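Local coordinates for protein dual function macrocyclase-peptidase POPB (PDB 5N4B) that cleaves peptide bonds after prolyl residues and macrocyclises the 25-residue peptide intermediate in the biosynthesis of the amanitin toxins, at residues Y169-V174 / E197-K202; K358-A363 / A375-N380; Q517-I522 / L723-K728. The protein carries 1 engineered substitution. All coordinates share one frame; numbering follows the deposited sequence. Where two conformers were deposited one is given.

Interaction 1: Y169-V174 / E197-K202; sequences YSTIYV and EVKWFK
The Y169 ring is covered on both faces by residues of 197-202. W200 points the edge of its six-membered ring at one face in an offset edge-to-face pair, with planes 68° apart and W200 CE3 3.6 Å from Y169 CD2. K202 reaches the opposite face with an extended chain, its aliphatic part passing Y169 CD1 and its NZ ending 4.9 Å from the Y169 ring centroid, close enough to the normal for a cation-pi contact. Carbonyl F201 O lies at the edge of the same ring. The F201 ring receives I172 CD1 on one face, 3.7 Å from the centroid and 16° off the normal, which meets the criteria for CH-pi. The Y173 ring has its carboxylate partner at the edge: Y173 OH donates over 2.7 Å to E197 OE2, which accepts through its anti lone pair. With CG anti to the backbone N (chi1 -179°), the extended E197 chain runs beside Y173, and its CG touches T171 CG2.

Backbone pairing is antiparallel, through reciprocal bonds of S170 with F201 and of I172 with V198. S170 OG is hydrogen-bonded to S163 OG, while a water links T171 OG1 to W200 N. K202 NZ is also bonded to D168 O and forms a salt bridge with D232, and the K202 side chain touches catalytic H699. Between the two bonded pairs the register slips by one: W200, at positive phi, and F201 both face S170. This is a G1 beta bulge, here bending the outermost strand of a four-stranded beta-propeller blade.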
# COMPACT_ATOMS: atom_id res chain seq x y z
N TYR A 169 8.75 2.92 15.44
CA TYR A 169 7.44 3.41 15.84
C TYR A 169 7.34 4.89 15.48
O TYR A 169 8.33 5.56 15.20
CB TYR A 169 7.21 3.26 17.38
CG TYR A 169 7.35 1.81 17.81
CD1 TYR A 169 6.27 0.95 17.81
CD2 TYR A 169 8.57 1.32 18.18
CE1 TYR A 169 6.41 -0.39 18.15
CE2 TYR A 169 8.72 -0.02 18.58
CZ TYR A 169 7.63 -0.86 18.53
OH TYR A 169 7.81 -2.20 18.89
N SER A 170 6.14 5.41 15.50
CA SER A 170 5.89 6.83 15.31
C SER A 170 5.47 7.48 16.61
O SER A 170 5.08 6.83 17.58
CB SER A 170 4.79 7.07 14.27
OG SER A 170 5.15 6.47 13.03
N THR A 171 5.55 8.81 16.64
CA THR A 171 5.16 9.63 17.78
C THR A 171 4.11 10.62 17.30
O THR A 171 4.29 11.27 16.26
CB THR A 171 6.37 10.37 18.38
OG1 THR A 171 7.35 9.38 18.73
CG2 THR A 171 5.97 11.19 19.54
N ILE A 172 3.01 10.72 18.04
CA ILE A 172 1.93 11.62 17.68
C ILE A 172 2.09 12.88 18.50
O ILE A 172 2.24 12.85 19.73
CB ILE A 172 0.54 11.01 17.92
CG1 ILE A 172 0.39 9.69 17.14
CG2 ILE A 172 -0.51 12.02 17.48
CD1 ILE A 172 -0.89 8.93 17.56
N TYR A 173 2.05 14.01 17.79
CA TYR A 173 2.06 15.36 18.34
C TYR A 173 0.73 16.03 18.01
O TYR A 173 -0.03 15.56 17.15
CB TYR A 173 3.24 16.20 17.77
CG TYR A 173 4.57 15.60 18.11
CD1 TYR A 173 5.15 15.83 19.34
CD2 TYR A 173 5.21 14.75 17.24
CE1 TYR A 173 6.35 15.27 19.65
CE2 TYR A 173 6.43 14.17 17.55
CZ TYR A 173 6.99 14.45 18.78
OH TYR A 173 8.19 13.84 19.12
N VAL A 174 0.43 17.11 18.74
CA VAL A 174 -0.81 17.84 18.57
C VAL A 174 -0.49 19.33 18.56
O VAL A 174 0.26 19.83 19.41
CB VAL A 174 -1.83 17.54 19.68
CG1 VAL A 174 -3.18 18.27 19.42
CG2 VAL A 174 -2.01 16.04 19.87
N GLU A 197 3.13 14.33 23.78
CA GLU A 197 4.00 13.48 22.98
C GLU A 197 3.56 12.04 23.17
O GLU A 197 3.78 11.44 24.22
CB GLU A 197 5.46 13.68 23.38
CG GLU A 197 6.41 12.83 22.56
CD GLU A 197 7.87 13.20 22.78
OE1 GLU A 197 8.32 13.08 23.94
OE2 GLU A 197 8.52 13.67 21.81
N VAL A 198 2.91 11.49 22.17
CA VAL A 198 2.27 10.18 22.28
C VAL A 198 3.14 9.17 21.53
O VAL A 198 3.07 9.05 20.29
CB VAL A 198 0.84 10.26 21.75
CG1 VAL A 198 0.17 8.92 21.79
CG2 VAL A 198 0.04 11.27 22.55
N LYS A 199 3.99 8.46 22.24
CA LYS A 199 5.00 7.57 21.67
C LYS A 199 4.43 6.17 21.45
O LYS A 199 3.36 5.78 21.96
CB LYS A 199 6.20 7.49 22.61
CG LYS A 199 6.96 8.83 22.66
CD LYS A 199 8.16 8.78 23.60
CE LYS A 199 9.23 7.78 23.13
NZ LYS A 199 9.95 8.11 21.87
N TRP A 200 5.18 5.40 20.66
CA TRP A 200 4.98 3.96 20.48
C TRP A 200 3.79 3.62 19.61
O TRP A 200 3.26 2.53 19.66
CB TRP A 200 4.93 3.22 21.84
CG TRP A 200 6.11 3.59 22.70
CD1 TRP A 200 6.09 4.36 23.82
CD2 TRP A 200 7.46 3.24 22.47
NE1 TRP A 200 7.35 4.52 24.30
CE2 TRP A 200 8.22 3.85 23.49
CE3 TRP A 200 8.11 2.47 21.51
CZ2 TRP A 200 9.61 3.68 23.59
CZ3 TRP A 200 9.48 2.34 21.58
CH2 TRP A 200 10.21 2.94 22.63
N PHE A 201 3.39 4.56 18.75
CA PHE A 201 2.22 4.43 17.89
C PHE A 201 2.58 3.64 16.64
O PHE A 201 3.58 3.92 15.96
CB PHE A 201 1.76 5.84 17.51
CG PHE A 201 0.73 5.91 16.38
CD1 PHE A 201 -0.46 5.25 16.48
CD2 PHE A 201 0.96 6.68 15.26
CE1 PHE A 201 -1.40 5.31 15.44
CE2 PHE A 201 0.02 6.77 14.25
CZ PHE A 201 -1.16 6.11 14.35
N LYS A 202 1.74 2.67 16.30
CA LYS A 202 1.96 1.88 15.10
C LYS A 202 0.71 1.08 14.76
O LYS A 202 0.01 0.61 15.65
CB LYS A 202 3.13 0.90 15.33
CG LYS A 202 3.84 0.36 14.10
CD LYS A 202 5.02 -0.51 14.50
CE LYS A 202 5.85 -0.82 13.31
NZ LYS A 202 7.14 -1.51 13.71
O HOH W 1 3.99 4.23 13.19
O HOH W 2 7.72 6.49 19.57
O HOH W 3 9.64 10.41 20.22

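Interaction 2: K358-A363 / A375-N380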
# COMPACT_ATOMS: atom_id res chain seq x y z
N LYS A 358 -23.27 -10.21 -7.30
CA LYS A 358 -22.54 -11.43 -7.57
C LYS A 358 -21.22 -11.14 -8.25
O LYS A 358 -20.24 -11.85 -8.01
CB LYS A 358 -23.41 -12.36 -8.43
CG LYS A 358 -22.84 -13.73 -8.76
CD LYS A 358 -23.77 -14.49 -9.72
CE LYS A 358 -23.23 -15.83 -10.18
NZ LYS A 358 -22.99 -16.73 -9.04
N ASP A 359 -21.20 -10.16 -9.12
CA ASP A 359 -20.05 -9.96 -10.02
C ASP A 359 -19.49 -8.54 -9.96
O ASP A 359 -18.98 -8.00 -10.97
CB ASP A 359 -20.44 -10.33 -11.44
CG ASP A 359 -20.73 -11.82 -11.61
OD1 ASP A 359 -19.85 -12.69 -11.33
OD2 ASP A 359 -21.87 -12.11 -11.99
N ALA A 360 -19.64 -7.86 -8.83
CA ALA A 360 -18.90 -6.62 -8.65
C ALA A 360 -18.65 -6.45 -7.16
O ALA A 360 -19.58 -6.57 -6.36
CB ALA A 360 -19.66 -5.41 -9.16
N LYS A 361 -17.43 -6.11 -6.80
CA LYS A 361 -17.04 -5.95 -5.41
C LYS A 361 -17.45 -4.57 -4.93
O LYS A 361 -17.13 -3.55 -5.53
CB LYS A 361 -15.53 -6.11 -5.30
CG LYS A 361 -15.01 -5.97 -3.89
CD LYS A 361 -13.50 -6.08 -3.85
CE LYS A 361 -12.98 -6.10 -2.51
NZ LYS A 361 -11.48 -6.04 -2.56
N LEU A 362 -18.10 -4.54 -3.79
CA LEU A 362 -18.39 -3.27 -3.12
C LEU A 362 -17.12 -2.87 -2.38
O LEU A 362 -16.74 -3.51 -1.38
CB LEU A 362 -19.57 -3.43 -2.18
CG LEU A 362 -19.94 -2.18 -1.37
CD1 LEU A 362 -20.40 -1.06 -2.31
CD2 LEU A 362 -20.96 -2.49 -0.33
N ALA A 363 -16.45 -1.84 -2.85
CA ALA A 363 -15.12 -1.46 -2.37
C ALA A 363 -15.14 -0.41 -1.27
O ALA A 363 -14.27 -0.42 -0.40
CB ALA A 363 -14.29 -0.93 -3.54
N ALA A 375 -21.29 4.92 -3.04
CA ALA A 375 -20.72 3.58 -3.12
C ALA A 375 -19.81 3.50 -4.32
O ALA A 375 -20.13 4.00 -5.39
CB ALA A 375 -21.83 2.54 -3.32
N ILE A 376 -18.68 2.82 -4.14
CA ILE A 376 -17.78 2.48 -5.24
C ILE A 376 -17.82 0.98 -5.39
O ILE A 376 -17.57 0.24 -4.43
CB ILE A 376 -16.35 2.98 -5.01
CG1 ILE A 376 -16.36 4.50 -5.06
CG2 ILE A 376 -15.40 2.40 -6.10
CD1 ILE A 376 -15.07 5.08 -4.63
N TYR A 377 -18.18 0.54 -6.60
CA TYR A 377 -18.13 -0.85 -7.02
C TYR A 377 -16.96 -1.04 -7.95
O TYR A 377 -16.69 -0.20 -8.83
CB TYR A 377 -19.39 -1.24 -7.75
CG TYR A 377 -20.54 -1.54 -6.85
CD1 TYR A 377 -20.66 -2.80 -6.31
CD2 TYR A 377 -21.48 -0.59 -6.54
CE1 TYR A 377 -21.71 -3.12 -5.44
CE2 TYR A 377 -22.55 -0.90 -5.71
CZ TYR A 377 -22.62 -2.16 -5.16
OH TYR A 377 -23.69 -2.37 -4.30
N LYS A 378 -16.24 -2.11 -7.75
CA LYS A 378 -15.13 -2.49 -8.61
C LYS A 378 -15.63 -3.63 -9.50
O LYS A 378 -15.83 -4.73 -9.01
CB LYS A 378 -13.91 -2.88 -7.79
CG LYS A 378 -12.65 -3.05 -8.62
CD LYS A 378 -11.48 -3.54 -7.82
CE LYS A 378 -11.11 -2.58 -6.67
NZ LYS A 378 -10.76 -1.22 -7.11
N ARG A 379 -15.88 -3.35 -10.77
CA ARG A 379 -16.43 -4.31 -11.71
C ARG A 379 -15.36 -4.52 -12.79
O ARG A 379 -14.95 -3.56 -13.46
CB ARG A 379 -17.73 -3.77 -12.32
CG ARG A 379 -18.38 -4.81 -13.22
CD ARG A 379 -19.51 -4.20 -14.10
NE ARG A 379 -20.31 -3.40 -13.23
CZ ARG A 379 -21.21 -3.87 -12.38
NH1 ARG A 379 -21.48 -5.17 -12.31
NH2 ARG A 379 -21.84 -2.98 -11.59
N ASN A 380 -14.90 -5.76 -12.95
CA ASN A 380 -13.82 -6.02 -13.89
C ASN A 380 -12.61 -5.12 -13.60
O ASN A 380 -11.90 -4.68 -14.49
CB ASN A 380 -14.27 -5.91 -15.35
CG ASN A 380 -15.30 -6.90 -15.74
OD1 ASN A 380 -16.34 -6.54 -16.33
ND2 ASN A 380 -15.06 -8.10 -15.40
O HOH W 4 -16.15 -7.77 -11.22
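L362 and Y377 face each other as a non-hydrogen-bonded pair in the antiparallel hairpin formed by strands 361-368 and 372-379, the first two of a beta-propeller blade. Followed outward, Y377 first meets backbone: its CB lies 3.9 Å from K361 O. The ring is set beside the backbone N (chi1 -80°) and runs along the partner strand. Y377 CD1 nears both K361 O and A360 CB, with A360 O at the ring edge. Next, Y377 CE1 meets L362 CB at 3.9 Å. Over one ring face sits L362 CD1, 4.0 Å from the Y377 centroid and 17° off the normal, a CH-pi contact; the same methyl is the neighbour of Y377 CZ and, farther on, of OH.

K361 and K378 form the adjoining hydrogen-bonded pair, in which K378 N to K361 O is the shorter bond at 2.8 Å. A363 N adds a further bond to I376 O. The K361 and K378 side chains lead away: K378 NZ is salt-bridged to D383 and D505, and K361 NZ bonds G532 O in the peptidase domain. At the hairpin's open end A360 CB rests over one face of the R379 guanidinium, 3.6 Å from R379 NH1, while R379 NE pairs with E384.

Interaction 3: Q517-I522 / L723-K728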
# COMPACT_ATOMS: atom_id res chain seq x y z
N GLN A 517 6.73 5.37 -23.90
CA GLN A 517 6.94 6.23 -25.05
C GLN A 517 8.38 6.18 -25.54
O GLN A 517 8.62 6.11 -26.75
CB GLN A 517 6.52 7.65 -24.70
CG GLN A 517 6.59 8.61 -25.88
CD GLN A 517 5.96 9.97 -25.63
OE1 GLN A 517 5.32 10.21 -24.64
NE2 GLN A 517 6.22 10.88 -26.55
N THR A 518 9.34 6.15 -24.65
CA THR A 518 10.74 6.19 -25.03
C THR A 518 11.13 4.96 -25.82
O THR A 518 11.90 5.03 -26.78
CB THR A 518 11.59 6.30 -23.76
OG1 THR A 518 11.35 7.59 -23.13
CG2 THR A 518 13.07 6.20 -24.05
N TYR A 519 10.63 3.81 -25.42
CA TYR A 519 11.05 2.55 -25.98
C TYR A 519 9.98 1.85 -26.80
O TYR A 519 10.29 0.79 -27.40
CB TYR A 519 11.53 1.63 -24.85
CG TYR A 519 12.78 2.08 -24.17
CD1 TYR A 519 14.01 2.02 -24.84
CD2 TYR A 519 12.77 2.48 -22.86
CE1 TYR A 519 15.18 2.40 -24.21
CE2 TYR A 519 13.93 2.83 -22.22
CZ TYR A 519 15.13 2.78 -22.91
OH TYR A 519 16.28 3.13 -22.22
N GLY A 520 8.76 2.37 -26.88
CA GLY A 520 7.73 1.64 -27.61
C GLY A 520 7.38 0.35 -26.90
O GLY A 520 7.09 -0.67 -27.55
N ALA A 521 7.40 0.35 -25.57
CA ALA A 521 7.16 -0.84 -24.77
C ALA A 521 5.73 -0.79 -24.27
O ALA A 521 5.04 0.21 -24.41
CB ALA A 521 8.12 -0.87 -23.58
N ILE A 522 5.26 -1.91 -23.71
CA ILE A 522 3.92 -1.97 -23.14
C ILE A 522 4.04 -2.30 -21.65
O ILE A 522 5.06 -2.83 -21.19
CB ILE A 522 3.03 -2.99 -23.87
CG1 ILE A 522 3.46 -4.42 -23.60
CG2 ILE A 522 2.97 -2.69 -25.37
CD1 ILE A 522 2.59 -5.47 -24.23
N LEU A 723 16.86 -6.20 -22.05
CA LEU A 723 16.00 -6.57 -23.19
C LEU A 723 16.54 -6.06 -24.51
O LEU A 723 15.90 -6.29 -25.55
CB LEU A 723 14.59 -6.00 -22.94
CG LEU A 723 13.90 -6.44 -21.62
CD1 LEU A 723 12.47 -5.93 -21.57
CD2 LEU A 723 13.99 -7.96 -21.36
N GLY A 724 17.70 -5.42 -24.52
CA GLY A 724 18.32 -4.96 -25.75
C GLY A 724 17.66 -3.74 -26.35
O GLY A 724 17.79 -3.51 -27.56
N LEU A 725 16.98 -2.93 -25.55
CA LEU A 725 16.31 -1.74 -26.06
C LEU A 725 17.26 -0.57 -26.12
O LEU A 725 18.04 -0.33 -25.19
CB LEU A 725 15.13 -1.38 -25.18
CG LEU A 725 14.15 -2.50 -24.85
CD1 LEU A 725 13.08 -2.02 -23.92
CD2 LEU A 725 13.55 -3.08 -26.14
N GLU A 726 17.09 0.23 -27.16
CA GLU A 726 17.96 1.35 -27.44
C GLU A 726 17.11 2.61 -27.47
O GLU A 726 15.93 2.59 -27.86
CB GLU A 726 18.70 1.19 -28.78
CG GLU A 726 19.54 -0.08 -28.88
CD GLU A 726 20.79 -0.05 -28.02
OE1 GLU A 726 20.98 0.92 -27.26
OE2 GLU A 726 21.59 -1.01 -28.11
N LEU A 727 17.75 3.69 -27.03
CA LEU A 727 17.17 5.02 -27.18
C LEU A 727 17.17 5.40 -28.65
O LEU A 727 18.16 5.18 -29.36
CB LEU A 727 17.96 6.02 -26.33
CG LEU A 727 17.85 5.79 -24.81
CD1 LEU A 727 18.80 6.67 -24.03
CD2 LEU A 727 16.42 6.05 -24.38
N LYS A 728 16.05 5.94 -29.11
CA LYS A 728 15.76 6.11 -30.54
C LYS A 728 15.39 7.54 -30.85
O LYS A 728 16.22 8.29 -31.37
CB LYS A 728 14.61 5.14 -30.98
O HOH W 5 13.90 6.97 -27.63
O HOH W 6 18.44 1.81 -23.29
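The C-terminal tail of the alpha/beta-hydrolase domain, having left helix 705-722 through a Schellman motif at G724, passes over the C-terminal end of helix 510-519. Y519, the last residue of that helix, carries most of the contact. With CG opposite the carbonyl carbon (chi1 -68°), its ring is turned so that CD1 and CE1 run along the tail. L725 CB approaches Y519 CD1 to 3.6 Å, obliquely to the ring, and L725 CD1 reaches back toward the tyrosine CB and CG. Carbonyl E726 O lies at the ring edge, near its plane and also 3.6 Å from Y519 CD1. Farther along, L727 CD2 touches two helix residues: it is 3.6 Å from Y519 OH and only 3.4 Å from T518 CG2, tighter than usual for two methyl carbons. T518 CG2 in turn stands over the centre of the Y519 ring, linking threonine, tyrosine and leucine in one small apolar cluster.

No direct hydrogen bond crosses the contact; two waters supply the polar link. Y519 OH donates to one of them over 2.7 Å, and that water donates to L725 O. The other donates to T518 O and accepts from K728 N, the latter at 2.8 Å, and so ties a helix-end carbonyl to the last modelled residue of the chain. T518 OG1 bonds back to T514 O, and helix 68-80 lies against T518, Y519 and L727. At G520 positive phi takes the chain out of the helix toward strand 522-526, the helix-to-strand connection expected in an alpha/beta-hydrolase fold.

Interactions 1 and 2 each join strands of a beta-propeller blade, but in different blades: their centres are 36 Å apart and their nearest atoms about 21 Å. Interaction 3 belongs to the peptidase domain and lies 46 Å, centre to centre, from interaction 1, on the opposite side of the chain's centre. Its nearest atoms come to about 17 Å from those of interaction 2. Of the three, interaction 1 borders the catalytic site: the side chain of K202 is about 4 Å from that of H699 and about 10 Å from that of D662, whose triad partner is the engineered A578. Interaction 2 also meets the peptidase domain, through K361, away from that site.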